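PDB 2GVK: heme peroxidase from Bacteroides thetaiotaomicron, which probably uses a heme cofactor to reduce hydrogen peroxide while oxidising dyes and other substrates, as other dye-decolorizing peroxidases do. Local coordinates for residues G155-D158 with G159-N162; E225-P228 with G229-N233; Y309-L312 with G313-E317. All blocks are in the same frame, centred on the assembly; numbering follows the deposited sequence.

Interaction 1. Residues G155-D158 with G159-N162; sequences GFVD and GTEN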
ATOM      1  N   GLY A 155      16.056 -21.402   3.090  1.00 13.87           N
ATOM      2  CA  GLY A 155      15.641 -21.077   1.719  1.00 13.83           C
ATOM      3  C   GLY A 155      14.457 -21.831   1.205  1.00 13.71           C
ATOM      4  O   GLY A 155      14.207 -21.848   0.009  1.00 14.32           O
ATOM      5  N   PHE A 156      13.750 -22.499   2.108  1.00 13.20           N
ATOM      6  CA  PHE A 156      12.540 -23.214   1.787  1.00 13.41           C
ATOM      7  C   PHE A 156      11.392 -22.537   2.491  1.00 13.89           C
ATOM      8  O   PHE A 156      11.506 -22.154   3.627  1.00 14.34           O
ATOM      9  CB  PHE A 156      12.629 -24.664   2.282  1.00 13.16           C
ATOM     10  CG  PHE A 156      13.366 -25.570   1.364  1.00 12.33           C
ATOM     11  CD1 PHE A 156      14.757 -25.520   1.274  1.00 12.02           C
ATOM     12  CD2 PHE A 156      12.690 -26.502   0.602  1.00 12.37           C
ATOM     13  CE1 PHE A 156      15.438 -26.379   0.443  1.00 10.57           C
ATOM     14  CE2 PHE A 156      13.376 -27.369  -0.216  1.00 12.24           C
ATOM     15  CZ  PHE A 156      14.748 -27.283  -0.324  1.00 11.81           C
ATOM     16  N   VAL A 157      10.271 -22.425   1.814  1.00 14.65           N
ATOM     17  CA  VAL A 157       9.070 -21.901   2.433  1.00 15.14           C
ATOM     18  C   VAL A 157       8.691 -22.765   3.602  1.00 15.93           C
ATOM     19  O   VAL A 157       8.768 -24.006   3.536  1.00 16.30           O
ATOM     20  CB  VAL A 157       7.901 -21.853   1.420  1.00 14.79           C
ATOM     21  CG1 VAL A 157       6.551 -21.606   2.137  1.00 16.69           C
ATOM     22  CG2 VAL A 157       8.179 -20.790   0.344  1.00 16.40           C
ATOM     23  N   ASP A 158       8.328 -22.141   4.699  1.00 16.53           N
ATOM     24  CA  ASP A 158       7.902 -22.854   5.874  0.60 16.99           C
ATOM     25  C   ASP A 158       6.499 -22.402   6.304  1.00 17.06           C
ATOM     26  O   ASP A 158       6.107 -21.246   6.059  1.00 16.80           O
ATOM     27  CB  ASP A 158       8.876 -22.606   7.007  0.60 17.21           C
ATOM     28  CG  ASP A 158       8.558 -23.429   8.226  0.60 19.47           C
ATOM     29  OD1 ASP A 158       8.623 -24.673   8.132  0.60 25.74           O
ATOM     30  OD2 ASP A 158       8.240 -22.840   9.274  0.60 23.18           O
ATOM     31  N   GLY A 159       5.751 -23.308   6.907  1.00 17.68           N
ATOM     32  CA  GLY A 159       4.446 -22.973   7.465  1.00 17.98           C
ATOM     33  C   GLY A 159       3.251 -23.434   6.639  1.00 17.96           C
ATOM     34  O   GLY A 159       2.131 -23.287   7.075  1.00 18.24           O
ATOM     35  N   THR A 160       3.487 -23.981   5.438  1.00 18.01           N
ATOM     36  CA  THR A 160       2.366 -24.380   4.549  1.00 17.93           C
ATOM     37  C   THR A 160       1.500 -25.486   5.191  1.00 17.80           C
ATOM     38  O   THR A 160       0.291 -25.536   4.983  1.00 18.09           O
ATOM     39  CB  THR A 160       2.876 -24.829   3.184  1.00 18.09           C
ATOM     40  OG1 THR A 160       3.413 -23.692   2.486  1.00 19.26           O
ATOM     41  CG2 THR A 160       1.754 -25.434   2.355  1.00 17.97           C
ATOM     42  N   GLU A 161       2.127 -26.296   6.055  1.00 17.53           N
ATOM     43  CA  GLU A 161       1.469 -27.400   6.736  0.60 17.64           C
ATOM     44  C   GLU A 161       0.585 -26.941   7.928  1.00 17.28           C
ATOM     45  O   GLU A 161      -0.180 -27.722   8.492  1.00 17.27           O
ATOM     46  CB  GLU A 161       2.534 -28.387   7.225  0.60 17.97           C
ATOM     47  CG  GLU A 161       3.221 -28.011   8.605  0.60 19.14           C
ATOM     48  CD  GLU A 161       4.137 -26.747   8.567  0.60 20.68           C
ATOM     49  OE1 GLU A 161       4.534 -26.282   7.465  0.60 19.77           O
ATOM     50  OE2 GLU A 161       4.480 -26.248   9.666  0.60 22.96           O
ATOM     51  N   ASN A 162       0.724 -25.682   8.324  1.00 16.49           N
ATOM     52  CA  ASN A 162      -0.100 -25.158   9.429  1.00 16.06           C
ATOM     53  C   ASN A 162      -1.572 -25.297   9.070  1.00 15.78           C
ATOM     54  O   ASN A 162      -1.962 -25.024   7.941  1.00 15.94           O
ATOM     55  CB  ASN A 162       0.212 -23.705   9.709  1.00 16.18           C
ATOM     56  CG  ASN A 162       1.451 -23.520  10.597  1.00 16.44           C
ATOM     57  OD1 ASN A 162       1.803 -24.384  11.382  1.00 16.45           O
ATOM     58  ND2 ASN A 162       2.063 -22.377  10.497  1.00 17.68           N
TER
HETATM   59  O   HOH W   1       5.972 -24.955   3.720  1.00 21.67           O
HETATM   60  O   HOH W   2       6.370 -24.639   9.908  1.00 42.17           O

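Interaction 2. Residues E225-P228 with G229-N233; sequences EEKP and GNAHN. With EDO (1,2-ethanediol), chain H.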
ATOM      1  N   GLU A 225       6.474 -41.509  -3.110  1.00 23.05           N
ATOM      2  CA  GLU A 225       7.547 -42.260  -3.746  1.00 22.96           C
ATOM      3  C   GLU A 225       8.882 -41.523  -3.672  1.00 22.43           C
ATOM      4  O   GLU A 225       9.937 -42.146  -3.541  1.00 22.77           O
ATOM      5  CB  GLU A 225       7.193 -42.559  -5.210  1.00 23.17           C
ATOM      6  CG  GLU A 225       8.298 -43.278  -5.986  1.00 24.91           C
ATOM      7  N   GLU A 226       8.840 -40.197  -3.747  1.00 21.47           N
ATOM      8  CA  GLU A 226      10.059 -39.410  -3.752  1.00 20.75           C
ATOM      9  C   GLU A 226      10.505 -38.972  -2.347  1.00 19.31           C
ATOM     10  O   GLU A 226      11.672 -38.747  -2.116  1.00 19.24           O
ATOM     11  CB  GLU A 226       9.889 -38.186  -4.649  1.00 21.14           C
ATOM     12  CG  GLU A 226       9.925 -38.520  -6.152  1.00 25.41           C
ATOM     13  CD  GLU A 226      11.249 -39.212  -6.580  1.00 31.60           C
ATOM     14  OE1 GLU A 226      12.345 -38.648  -6.303  1.00 36.09           O
ATOM     15  OE2 GLU A 226      11.184 -40.317  -7.194  1.00 36.37           O
ATOM     16  N   LYS A 227       9.575 -38.877  -1.429  1.00 18.21           N
ATOM     17  CA  LYS A 227       9.877 -38.358  -0.099  1.00 17.29           C
ATOM     18  C   LYS A 227      10.467 -39.426   0.818  1.00 16.57           C
ATOM     19  O   LYS A 227       9.806 -40.403   1.125  1.00 16.36           O
ATOM     20  CB  LYS A 227       8.623 -37.786   0.551  1.00 17.28           C
ATOM     21  CG  LYS A 227       8.919 -36.964   1.792  1.00 18.34           C
ATOM     22  CD  LYS A 227       7.704 -36.741   2.631  1.00 19.89           C
ATOM     23  CE  LYS A 227       6.669 -35.953   1.913  1.00 20.62           C
ATOM     24  NZ  LYS A 227       5.596 -35.548   2.840  1.00 22.70           N
ATOM     25  N   PRO A 228      11.696 -39.202   1.306  1.00 15.82           N
ATOM     26  CA  PRO A 228      12.305 -40.128   2.269  1.00 15.12           C
ATOM     27  C   PRO A 228      11.602 -40.106   3.613  1.00 14.35           C
ATOM     28  O   PRO A 228      11.019 -39.077   4.005  1.00 13.99           O
ATOM     29  CB  PRO A 228      13.731 -39.605   2.415  1.00 15.24           C
ATOM     30  CG  PRO A 228      13.897 -38.569   1.328  1.00 16.22           C
ATOM     31  CD  PRO A 228      12.581 -38.072   0.993  1.00 15.81           C
ATOM     32  N   GLY A 229      11.687 -41.218   4.340  1.00 13.81           N
ATOM     33  CA  GLY A 229      11.039 -41.336   5.619  1.00 13.33           C
ATOM     34  C   GLY A 229      11.627 -40.465   6.696  1.00 12.79           C
ATOM     35  O   GLY A 229      11.006 -40.278   7.752  1.00 13.24           O
ATOM     36  N   ASN A 230      12.833 -39.933   6.455  1.00 11.92           N
ATOM     37  CA  ASN A 230      13.496 -39.043   7.447  1.00 11.32           C
ATOM     38  C   ASN A 230      13.455 -37.556   7.048  1.00 11.30           C
ATOM     39  O   ASN A 230      14.105 -36.719   7.678  1.00 11.19           O
ATOM     40  CB  ASN A 230      14.937 -39.483   7.719  1.00 11.17           C
ATOM     41  CG  ASN A 230      15.812 -39.471   6.474  1.00 12.30           C
ATOM     42  OD1 ASN A 230      15.336 -39.275   5.358  1.00 13.45           O
ATOM     43  ND2 ASN A 230      17.094 -39.666   6.671  1.00 14.44           N
ATOM     44  N   ALA A 231      12.662 -37.237   6.035  1.00 11.53           N
ATOM     45  CA  ALA A 231      12.439 -35.832   5.641  1.00 11.78           C
ATOM     46  C   ALA A 231      11.776 -35.084   6.777  1.00 12.23           C
ATOM     47  O   ALA A 231      10.978 -35.655   7.530  1.00 12.41           O
ATOM     48  CB  ALA A 231      11.589 -35.760   4.395  1.00 11.94           C
ATOM     49  N   HIS A 232      12.112 -33.820   6.911  1.00 12.48           N
ATOM     50  CA  HIS A 232      11.589 -32.991   7.988  1.00 13.07           C
ATOM     51  C   HIS A 232      10.067 -32.998   8.033  1.00 14.32           C
ATOM     52  O   HIS A 232       9.479 -33.103   9.099  1.00 14.57           O
ATOM     53  CB  HIS A 232      12.094 -31.561   7.830  1.00 12.97           C
ATOM     54  CG  HIS A 232      11.599 -30.631   8.881  1.00 13.11           C
ATOM     55  ND1 HIS A 232      11.966 -30.742  10.205  1.00 16.88           N
ATOM     56  CD2 HIS A 232      10.816 -29.526   8.797  1.00 17.43           C
ATOM     57  CE1 HIS A 232      11.402 -29.768  10.894  1.00 19.17           C
ATOM     58  NE2 HIS A 232      10.695 -29.022  10.063  1.00 17.85           N
ATOM     59  N   ASN A 233       9.429 -32.873   6.886  1.00 15.55           N
ATOM     60  CA  ASN A 233       7.971 -32.815   6.871  1.00 16.85           C
ATOM     61  C   ASN A 233       7.329 -34.200   7.003  1.00 17.28           C
ATOM     62  O   ASN A 233       6.165 -34.304   7.314  1.00 18.08           O
ATOM     63  CB  ASN A 233       7.467 -32.105   5.657  1.00 17.28           C
ATOM     64  CG  ASN A 233       7.339 -32.972   4.507  1.00 21.02           C
ATOM     65  OD1 ASN A 233       8.097 -33.921   4.339  1.00 24.15           O
ATOM     66  ND2 ASN A 233       6.347 -32.691   3.674  1.00 27.63           N
TER
HETATM   67  C1  EDO H 323       9.938 -28.397  14.404  1.00 38.43           C
HETATM   68  O1  EDO H 323      10.702 -28.298  15.642  1.00 41.46           O
HETATM   69  C2  EDO H 323      10.419 -27.350  13.369  1.00 36.19           C
HETATM   70  O2  EDO H 323       9.344 -27.055  12.404  1.00 31.34           O

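Interaction 3. Residues Y309-L312 with G313-E317; sequences YDLL and GELGE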
ATOM      1  N   TYR A 309      -7.221 -14.697  27.589  1.00 12.01           N
ATOM      2  CA  TYR A 309      -7.282 -13.304  28.092  1.00 12.43           C
ATOM      3  C   TYR A 309      -8.067 -13.229  29.385  1.00 12.95           C
ATOM      4  O   TYR A 309      -7.710 -12.489  30.272  1.00 13.31           O
ATOM      5  CB  TYR A 309      -7.923 -12.382  27.057  1.00 12.33           C
ATOM      6  CG  TYR A 309      -7.023 -11.983  25.926  1.00 12.29           C
ATOM      7  CD1 TYR A 309      -5.883 -11.209  26.156  1.00 13.16           C
ATOM      8  CD2 TYR A 309      -7.375 -12.257  24.608  1.00 13.42           C
ATOM      9  CE1 TYR A 309      -5.078 -10.803  25.121  1.00 13.15           C
ATOM     10  CE2 TYR A 309      -6.585 -11.868  23.566  1.00 13.36           C
ATOM     11  CZ  TYR A 309      -5.436 -11.124  23.815  1.00 13.14           C
ATOM     12  OH  TYR A 309      -4.657 -10.703  22.769  1.00 13.65           O
ATOM     13  N   ASP A 310      -9.167 -13.981  29.470  1.00 13.07           N
ATOM     14  CA  ASP A 310     -10.000 -13.991  30.689  1.00 13.67           C
ATOM     15  C   ASP A 310      -9.175 -14.383  31.895  1.00 13.58           C
ATOM     16  O   ASP A 310      -9.217 -13.731  32.927  1.00 13.30           O
ATOM     17  CB  ASP A 310     -11.176 -14.972  30.541  1.00 13.92           C
ATOM     18  CG  ASP A 310     -12.320 -14.394  29.756  1.00 18.42           C
ATOM     19  OD1 ASP A 310     -12.401 -13.134  29.653  1.00 24.72           O
ATOM     20  OD2 ASP A 310     -13.195 -15.181  29.295  1.00 21.61           O
ATOM     21  N   LEU A 311      -8.453 -15.479  31.774  1.00 13.84           N
ATOM     22  CA  LEU A 311      -7.636 -15.961  32.862  1.00 14.39           C
ATOM     23  C   LEU A 311      -6.499 -14.995  33.173  1.00 15.07           C
ATOM     24  O   LEU A 311      -6.203 -14.722  34.337  1.00 15.43           O
ATOM     25  CB  LEU A 311      -7.090 -17.361  32.533  1.00 14.17           C
ATOM     26  CG  LEU A 311      -6.137 -17.973  33.570  1.00 13.37           C
ATOM     27  CD1 LEU A 311      -6.719 -17.887  34.983  1.00 12.12           C
ATOM     28  CD2 LEU A 311      -5.844 -19.379  33.210  1.00 12.01           C
ATOM     29  N   LEU A 312      -5.857 -14.484  32.131  1.00 15.52           N
ATOM     30  CA  LEU A 312      -4.793 -13.488  32.288  1.00 15.94           C
ATOM     31  C   LEU A 312      -5.263 -12.296  33.157  1.00 16.22           C
ATOM     32  O   LEU A 312      -4.559 -11.856  34.047  1.00 16.51           O
ATOM     33  CB  LEU A 312      -4.339 -13.003  30.930  1.00 16.10           C
ATOM     34  CG  LEU A 312      -3.027 -12.277  30.903  1.00 17.67           C
ATOM     35  CD1 LEU A 312      -1.890 -13.156  31.431  1.00 15.79           C
ATOM     36  CD2 LEU A 312      -2.725 -11.832  29.503  1.00 15.42           C
ATOM     37  N   GLY A 313      -6.470 -11.818  32.899  1.00 16.36           N
ATOM     38  CA  GLY A 313      -7.050 -10.749  33.691  1.00 16.57           C
ATOM     39  C   GLY A 313      -7.191 -11.137  35.160  1.00 16.89           C
ATOM     40  O   GLY A 313      -6.933 -10.321  36.058  1.00 16.99           O
ATOM     41  N   GLU A 314      -7.648 -12.366  35.411  1.00 17.02           N
ATOM     42  CA  GLU A 314      -7.800 -12.860  36.772  1.00 17.19           C
ATOM     43  C   GLU A 314      -6.464 -12.940  37.454  1.00 17.02           C
ATOM     44  O   GLU A 314      -6.358 -12.668  38.627  1.00 17.05           O
ATOM     45  CB  GLU A 314      -8.438 -14.235  36.782  1.00 17.46           C
ATOM     46  CG  GLU A 314      -9.864 -14.255  36.415  1.00 20.80           C
ATOM     47  CD  GLU A 314     -10.450 -15.654  36.504  1.00 28.09           C
ATOM     48  OE1 GLU A 314      -9.729 -16.579  36.981  1.00 31.47           O
ATOM     49  OE2 GLU A 314     -11.643 -15.828  36.137  1.00 31.92           O
ATOM     50  N   LEU A 315      -5.454 -13.388  36.716  1.00 17.06           N
ATOM     51  CA  LEU A 315      -4.107 -13.482  37.253  1.00 17.08           C
ATOM     52  C   LEU A 315      -3.603 -12.116  37.735  1.00 17.36           C
ATOM     53  O   LEU A 315      -2.871 -12.028  38.731  1.00 17.39           O
ATOM     54  CB  LEU A 315      -3.141 -14.048  36.202  1.00 17.08           C
ATOM     55  CG  LEU A 315      -3.436 -15.468  35.709  1.00 18.06           C
ATOM     56  CD1 LEU A 315      -2.435 -15.841  34.604  1.00 17.43           C
ATOM     57  CD2 LEU A 315      -3.413 -16.482  36.837  1.00 18.27           C
ATOM     58  N   GLY A 316      -4.038 -11.058  37.075  1.00 17.48           N
ATOM     59  CA  GLY A 316      -3.540  -9.724  37.387  1.00 17.89           C
ATOM     60  C   GLY A 316      -4.251  -9.024  38.541  1.00 18.31           C
ATOM     61  O   GLY A 316      -3.828  -7.972  38.979  1.00 17.87           O
ATOM     62  N   GLU A 317      -5.339  -9.612  39.023  1.00 19.16           N
ATOM     63  CA  GLU A 317      -6.155  -8.977  40.062  1.00 20.05           C
ATOM     64  C   GLU A 317      -5.382  -8.763  41.387  1.00 20.54           C
ATOM     65  O   GLU A 317      -4.695  -9.671  41.874  1.00 21.15           O
ATOM     66  CB  GLU A 317      -7.404  -9.798  40.316  1.00 20.17           C
ATOM     67  CG  GLU A 317      -8.356  -9.805  39.152  1.00 22.54           C
ATOM     68  CD  GLU A 317      -9.606 -10.635  39.421  1.00 27.22           C
ATOM     69  OE1 GLU A 317      -9.879 -10.949  40.612  1.00 31.11           O
ATOM     70  OE2 GLU A 317     -10.323 -10.965  38.447  1.00 29.30           O
TER

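Interaction 1. Residues G155-D158 with G159-N162
With chi1 at 167°, Val157 carries CG1 on the side away from its own nitrogen, and Thr160 OG1 is swung anti to its carbonyl carbon (chi1 -69°); these torsions bring the methyl and the hydroxyl oxygen to 3.8 Å, the two side chains crossing obliquely. Gly155 to Gly159 reads GFVDG, the GxxDG signature of dye-decolorizing peroxidases, which in the family lines the heme pocket; no heme is modelled here. The signature runs directly into a type I beta turn from Gly159 to Asn162, closed by Asn162 N to Gly159 O at 3.0 Å. The final glycine of the signature has a structural reason: at its phi of 104° a CB would collide with Asp158 O. That carbonyl accepts a hydrogen bond from Asn58 of the second subunit, which also reaches Thr160 OG1, while Asp219 of the same chain is the main partner of that hydroxyl. A water ties the backbone across the junction, accepting from Thr160 N at 3.2 Å and donating weakly to Val157 O. On the acidic side, one of two deposited conformers is described for both Asp158 and Glu161, so their link is less certain. Asp158 OD2 is bonded to Asn248 and receives a weak bond from a second water, which also donates to Glu161 OE2. Glu161 folds back over the turn, its OE1 taking a weak, bent bond from Gly159 N at 3.3 Å.

Interaction 2. Residues E225-P228 with G229-N233
Lys227 and Ala231 meet where the chain doubles back just ahead of helix 232-235: Lys227 CG lies 3.9 Å from Ala231 CB, the methyl pointing at the residues before the bend. The tight half is a type I beta turn from Pro228 to Ala231. Its closing bond, Ala231 N to Pro228 O, is 3.2 Å long and nearly straight at the hydrogen (163°), although the donor stands 63° out of the carbonyl plane. Pro228 CD packs 4.2 Å from Ala231 CB, and its CB is met by Asn230 OD1 at 3.4 Å. Ala231 takes the N-cap position, directly before the helix.

The looser half is polar and lies toward the surface, with Lys227 and Asn233 both partly exposed. Asn233 CG sits in the crowded position between its backbone N and carbonyl carbon (chi1 85°), which turns the amide back across the lysine chain, itself bent at chi3. Lys227 CD rests 3.3 Å from Asn233 OD1, and NZ gives that oxygen a weak bond; ND2 is also near NZ, but both are donors. The firmer partner of the ammonium is Glu221, in a salt bridge. With an alanine here in place of Lys227, the Glu221 carboxylate would probably lose this salt bridge and the Asn233 amide would be freer to turn.

Farther out, His232 NE2 has a weak bond to an ethanediol probably from the crystallisation liquor, while its ND1 is bonded to Asp290. The chemistry thus implies a division of labour: a backbone bond and apolar contacts fix the turn, whereas charge pairing with Glu221, seconded by a weak amide bond, probably sets where the lysine tip lies.

Interaction 3. Residues Y309-L312 with G313-E317
The C-terminal helix, 309-315, is the element that joins Tyr309-Leu312 to Gly313-Glu317, and its evidence is a run of backbone bonds from each residue to the fourth one back. Gly313 N reaches Tyr309 O at 3.0 Å, and Glu314 N reaches Asp310 O. Leu315 N to Leu311 O is the shortest of the series at 2.8 Å, its donor lying nearly along the C=O axis. The last link, Gly316 N to Leu312 O, is weak, with its angle at the hydrogen down to 133°.

Leucines carry the side-chain part. Leu315 CG is anti to its carbonyl carbon (chi1 -62°), which lays the chain back along the preceding turn: CG comes 3.2 Å from Leu311 O, and the two methyls then divide between partners. CD2 meets Leu311 CD1 at 4.0 Å, while CD1 meets Leu312 CD1 at 4.2 Å, the latter two side chains crossing at about a right angle. Leu311 CD1 also touches Glu314 OE1 at 3.8 Å, so an acidic group borders the leucines. Glu314 is exposed and extended beyond CG, and its CB lies 3.3 Å from Leu311 O.

Outside the segments, Ser308 OG is hydrogen-bonded to Leu311 N, and Asp310 OD2 to His12, near the start of the modelled chain. Leu311 and Leu315 both lean on Trp76 of helix 73-79. Leu312 packs on Cys46 and Phe49 of helix 38-59 and on Met69 and Phe71 of strand 66-72, and Tyr309 extends the seam along helix 38-59 to Ser50 and Ile53.

How the interactions relate
Along the chain the three contacts come in series, none enclosing or crossing another, and each joins directly consecutive segments, so no long loop is closed. Interaction 1 bends the loop that follows strand 136-145; interaction 2 turns the chain from the loop after helix 205-212 into helix 232-235; interaction 3 forms the last helix, after strand 296-306. Interactions 1 and 2 lie on the same side of the chain's centre, their nearest atoms about 5 Å apart without touching. Asn248 of strand 245-253 links their surroundings, bonding both Asp158 and the ethanediol beside His232. Interaction 3 is on the opposite side, its centre about 34 Å from that of interaction 1 and 44 Å from that of interaction 2.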